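Long-range contact in AgaA (Rhizobium radiobacter, PDB 6HLX), which binds the opine agropinic acid as a periplasmic solute-binding protein, probably handing it to an ABC transporter for import: residues A96-I108 against T119-L133. Numbering follows the deposited sequence.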
# COMPACT_ATOMS: atom_id res chain seq x y z
N ALA A 96 -4.40 -11.11 8.98
CA ALA A 96 -3.52 -9.95 8.86
C ALA A 96 -2.75 -9.99 7.56
O ALA A 96 -2.07 -10.99 7.26
CB ALA A 96 -2.54 -9.89 10.03
N SER A 97 -2.84 -8.90 6.78
CA SER A 97 -2.17 -8.83 5.48
C SER A 97 -0.64 -8.83 5.56
O SER A 97 0.01 -9.24 4.58
CB SER A 97 -2.64 -7.60 4.70
OG SER A 97 -4.05 -7.62 4.56
N PHE A 98 -0.06 -8.30 6.68
CA PHE A 98 1.39 -8.18 6.81
C PHE A 98 1.96 -9.11 7.85
O PHE A 98 3.04 -8.85 8.40
CB PHE A 98 1.79 -6.72 7.05
CG PHE A 98 1.47 -5.85 5.86
CD1 PHE A 98 2.32 -5.82 4.75
CD2 PHE A 98 0.29 -5.10 5.82
CE1 PHE A 98 2.00 -5.04 3.63
CE2 PHE A 98 -0.03 -4.33 4.70
CZ PHE A 98 0.82 -4.32 3.60
N ARG A 99 1.26 -10.23 8.09
CA ARG A 99 1.75 -11.22 9.06
C ARG A 99 3.19 -11.69 8.70
O ARG A 99 4.03 -11.84 9.59
CB ARG A 99 0.80 -12.45 9.08
CG ARG A 99 1.37 -13.63 9.87
CD ARG A 99 0.33 -14.68 10.19
NE ARG A 99 -0.31 -15.23 8.99
CZ ARG A 99 0.11 -16.32 8.33
NH1 ARG A 99 1.20 -16.96 8.72
NH2 ARG A 99 -0.58 -16.77 7.28
N ASN A 100 3.47 -11.92 7.41
CA ASN A 100 4.81 -12.43 7.03
C ASN A 100 5.93 -11.49 7.50
O ASN A 100 6.98 -11.95 7.98
CB ASN A 100 4.91 -12.60 5.51
CG ASN A 100 5.57 -13.88 5.08
OD1 ASN A 100 5.37 -14.94 5.68
ND2 ASN A 100 6.35 -13.83 3.99
N GLU A 101 5.70 -10.18 7.34
CA GLU A 101 6.70 -9.14 7.63
C GLU A 101 6.90 -8.91 9.12
O GLU A 101 7.99 -8.53 9.54
CB GLU A 101 6.37 -7.85 6.87
CG GLU A 101 6.41 -8.04 5.35
CD GLU A 101 5.25 -8.80 4.72
OE1 GLU A 101 5.42 -9.36 3.61
OE2 GLU A 101 4.19 -8.88 5.36
N LEU A 102 5.85 -9.15 9.92
CA LEU A 102 5.99 -8.96 11.37
C LEU A 102 6.30 -10.29 12.08
O LEU A 102 6.58 -10.27 13.28
CB LEU A 102 4.71 -8.33 11.96
CG LEU A 102 4.59 -6.81 11.83
CD1 LEU A 102 4.12 -6.42 10.43
CD2 LEU A 102 3.60 -6.27 12.83
N SER A 103 6.29 -11.45 11.33
CA SER A 103 6.41 -12.81 11.90
C SER A 103 7.72 -13.10 12.64
O SER A 103 7.77 -14.08 13.40
CB SER A 103 6.18 -13.89 10.83
OG SER A 103 7.22 -13.87 9.88
N SER A 104 8.75 -12.26 12.47
CA SER A 104 10.01 -12.44 13.21
C SER A 104 9.85 -12.08 14.69
O SER A 104 10.72 -12.42 15.47
CB SER A 104 11.14 -11.63 12.57
OG SER A 104 10.77 -10.27 12.48
N ILE A 105 8.74 -11.43 15.09
CA ILE A 105 8.51 -11.13 16.51
C ILE A 105 8.29 -12.49 17.21
O ILE A 105 7.32 -13.18 16.89
CB ILE A 105 7.30 -10.18 16.74
CG1 ILE A 105 7.58 -8.78 16.15
CG2 ILE A 105 6.97 -10.13 18.23
CD1 ILE A 105 6.28 -7.85 16.00
N SER A 106 9.21 -12.89 18.11
CA SER A 106 9.08 -14.18 18.79
C SER A 106 8.66 -14.07 20.26
O SER A 106 8.18 -15.05 20.83
CB SER A 106 10.35 -15.03 18.64
OG SER A 106 11.49 -14.33 19.10
N LYS A 107 8.88 -12.91 20.87
CA LYS A 107 8.52 -12.70 22.27
C LYS A 107 8.02 -11.27 22.45
O LYS A 107 8.62 -10.35 21.89
CB LYS A 107 9.75 -12.96 23.17
CG LYS A 107 9.46 -12.88 24.67
CD LYS A 107 10.56 -13.56 25.49
CE LYS A 107 11.76 -12.67 25.72
NZ LYS A 107 12.75 -13.30 26.64
N ILE A 108 6.91 -11.09 23.20
CA ILE A 108 6.38 -9.77 23.51
C ILE A 108 6.27 -9.71 25.03
O ILE A 108 5.50 -10.48 25.63
CB ILE A 108 5.01 -9.46 22.85
CG1 ILE A 108 5.06 -9.64 21.31
CG2 ILE A 108 4.55 -8.03 23.24
CD1 ILE A 108 3.65 -9.76 20.60
N THR A 119 11.30 -9.14 21.12
CA THR A 119 12.51 -9.88 20.81
C THR A 119 12.19 -10.58 19.50
O THR A 119 11.12 -11.21 19.39
CB THR A 119 12.93 -10.87 21.91
OG1 THR A 119 13.10 -10.17 23.14
CG2 THR A 119 14.25 -11.57 21.56
N LEU A 120 13.08 -10.46 18.52
CA LEU A 120 12.89 -11.10 17.22
C LEU A 120 13.68 -12.39 17.13
O LEU A 120 14.73 -12.52 17.77
CB LEU A 120 13.33 -10.16 16.07
CG LEU A 120 12.80 -8.71 16.05
CD1 LEU A 120 13.18 -8.04 14.71
CD2 LEU A 120 11.30 -8.64 16.29
N SER A 121 13.19 -13.35 16.33
CA SER A 121 13.87 -14.62 16.11
C SER A 121 15.07 -14.41 15.16
O SER A 121 16.06 -15.14 15.24
CB SER A 121 12.89 -15.67 15.58
OG SER A 121 12.11 -15.16 14.51
N THR A 122 14.95 -13.41 14.23
CA THR A 122 16.03 -13.02 13.30
C THR A 122 16.10 -11.48 13.29
O THR A 122 15.06 -10.84 13.43
CB THR A 122 15.80 -13.58 11.88
OG1 THR A 122 14.50 -13.20 11.40
CG2 THR A 122 15.98 -15.11 11.79
N PRO A 123 17.28 -10.86 13.07
CA PRO A 123 17.33 -9.38 13.10
C PRO A 123 16.57 -8.71 11.98
O PRO A 123 16.42 -9.28 10.89
CB PRO A 123 18.82 -9.07 12.96
CG PRO A 123 19.54 -10.34 13.28
CD PRO A 123 18.62 -11.44 12.88
N SER A 124 16.07 -7.50 12.25
CA SER A 124 15.40 -6.71 11.23
C SER A 124 15.58 -5.22 11.48
O SER A 124 14.95 -4.65 12.39
CB SER A 124 13.92 -7.05 11.12
OG SER A 124 13.36 -6.23 10.09
N VAL A 125 16.36 -4.58 10.60
CA VAL A 125 16.54 -3.12 10.65
C VAL A 125 15.25 -2.42 10.09
O VAL A 125 15.19 -1.19 10.09
CB VAL A 125 17.80 -2.69 9.84
CG1 VAL A 125 19.07 -3.27 10.47
CG2 VAL A 125 17.67 -3.08 8.36
N ALA A 126 14.28 -3.20 9.57
CA ALA A 126 13.03 -2.65 9.00
C ALA A 126 11.82 -2.80 9.93
O ALA A 126 10.72 -2.38 9.57
CB ALA A 126 12.74 -3.33 7.67
N MET A 127 11.99 -3.46 11.09
CA MET A 127 10.89 -3.70 12.02
C MET A 127 10.19 -2.40 12.43
O MET A 127 8.96 -2.38 12.48
CB MET A 127 11.37 -4.48 13.25
CG MET A 127 10.24 -4.89 14.22
SD MET A 127 8.87 -5.78 13.41
CE MET A 127 9.69 -7.25 12.84
N ILE A 128 10.96 -1.33 12.74
CA ILE A 128 10.30 -0.06 13.13
C ILE A 128 9.40 0.45 11.98
O ILE A 128 8.26 0.87 12.21
CB ILE A 128 11.35 1.00 13.58
CG1 ILE A 128 12.04 0.59 14.90
CG2 ILE A 128 10.72 2.39 13.73
CD1 ILE A 128 11.13 0.58 16.16
N ASP A 129 9.90 0.32 10.74
CA ASP A 129 9.10 0.74 9.57
C ASP A 129 7.82 -0.10 9.43
O ASP A 129 6.74 0.47 9.18
CB ASP A 129 9.93 0.66 8.28
CG ASP A 129 11.07 1.66 8.27
OD1 ASP A 129 10.86 2.79 7.84
OD2 ASP A 129 12.18 1.30 8.70
N TYR A 130 7.91 -1.43 9.64
CA TYR A 130 6.70 -2.27 9.55
C TYR A 130 5.71 -1.97 10.68
O TYR A 130 4.50 -2.11 10.48
CB TYR A 130 7.04 -3.77 9.43
CG TYR A 130 7.51 -4.13 8.04
CD1 TYR A 130 6.65 -4.03 6.94
CD2 TYR A 130 8.79 -4.64 7.82
CE1 TYR A 130 7.07 -4.38 5.65
CE2 TYR A 130 9.21 -5.01 6.54
CZ TYR A 130 8.35 -4.87 5.46
OH TYR A 130 8.74 -5.22 4.18
N LEU A 131 6.21 -1.45 11.82
CA LEU A 131 5.31 -1.06 12.91
C LEU A 131 4.58 0.26 12.60
O LEU A 131 3.60 0.62 13.28
CB LEU A 131 6.07 -0.99 14.26
CG LEU A 131 6.50 -2.36 14.77
CD1 LEU A 131 7.52 -2.22 15.89
CD2 LEU A 131 5.25 -3.22 15.26
N ALA A 132 5.03 0.95 11.53
CA ALA A 132 4.38 2.18 11.06
C ALA A 132 3.29 1.85 10.03
O ALA A 132 2.62 2.76 9.57
CB ALA A 132 5.40 3.14 10.46
N LEU A 133 3.11 0.58 9.63
CA LEU A 133 2.06 0.28 8.64
C LEU A 133 0.70 0.74 9.16
O LEU A 133 0.41 0.55 10.34
CB LEU A 133 1.96 -1.23 8.36
CG LEU A 133 3.07 -1.86 7.52
CD1 LEU A 133 3.05 -3.35 7.71
CD2 LEU A 133 2.90 -1.52 6.02
O HOH W 1 10.60 -7.78 8.82
O HOH W 2 9.51 -15.63 15.13
O HOH W 3 14.74 -11.36 24.94
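Glu-101 and Tyr-130 cross obliquely. Chi1 of Glu-101 (-63°) sets its CG beside the backbone N, near Tyr-130 CZ and CE1, and the bend at chi2 (74°) turns the carboxylate off the ring and away from 119-133. Its CB sits over the ring face, 3.7 Å from the centroid of Tyr-130. The Tyr-130 hydroxyl is hydrogen-bonded to Asp-387 O, which ties down the far end of the ring. Next to this pair, CD1 of Leu-133 lies over a face of the Phe-98 ring in a CH-pi contact, 3.5 Å from Phe-98 CG. Leu-102 CD1 loosely touches Tyr-130 CB and Leu-133 CD1, and its CD2 touches Leu-131 CD2. Met-127 folds back at chi2 and chi3, which carries its CE to 3.2 Å from Ser-104 OG.

The other half is the open end of the antiparallel hairpin of strands 105-110 and 115-120. A classic beta bulge shifts the register here. Thr-119 O accepts from both Ser-106 N (2.8 Å) and Lys-107 N (3.2 Å). Thr-119 N returns a bond to Lys-107 O, and Ser-121 N donates to Ser-104 O at 2.8 Å. Ile-105 CG1 packs on Leu-120 CD2 at 3.7 Å.

Helix 99-102 leads into the hairpin and 127-131 follows it; they and their adjoining residues pack together beyond its open end. Two N-H groups pin the bulge at one carbonyl, whereas the helical half rests on shape and burial rather than charge.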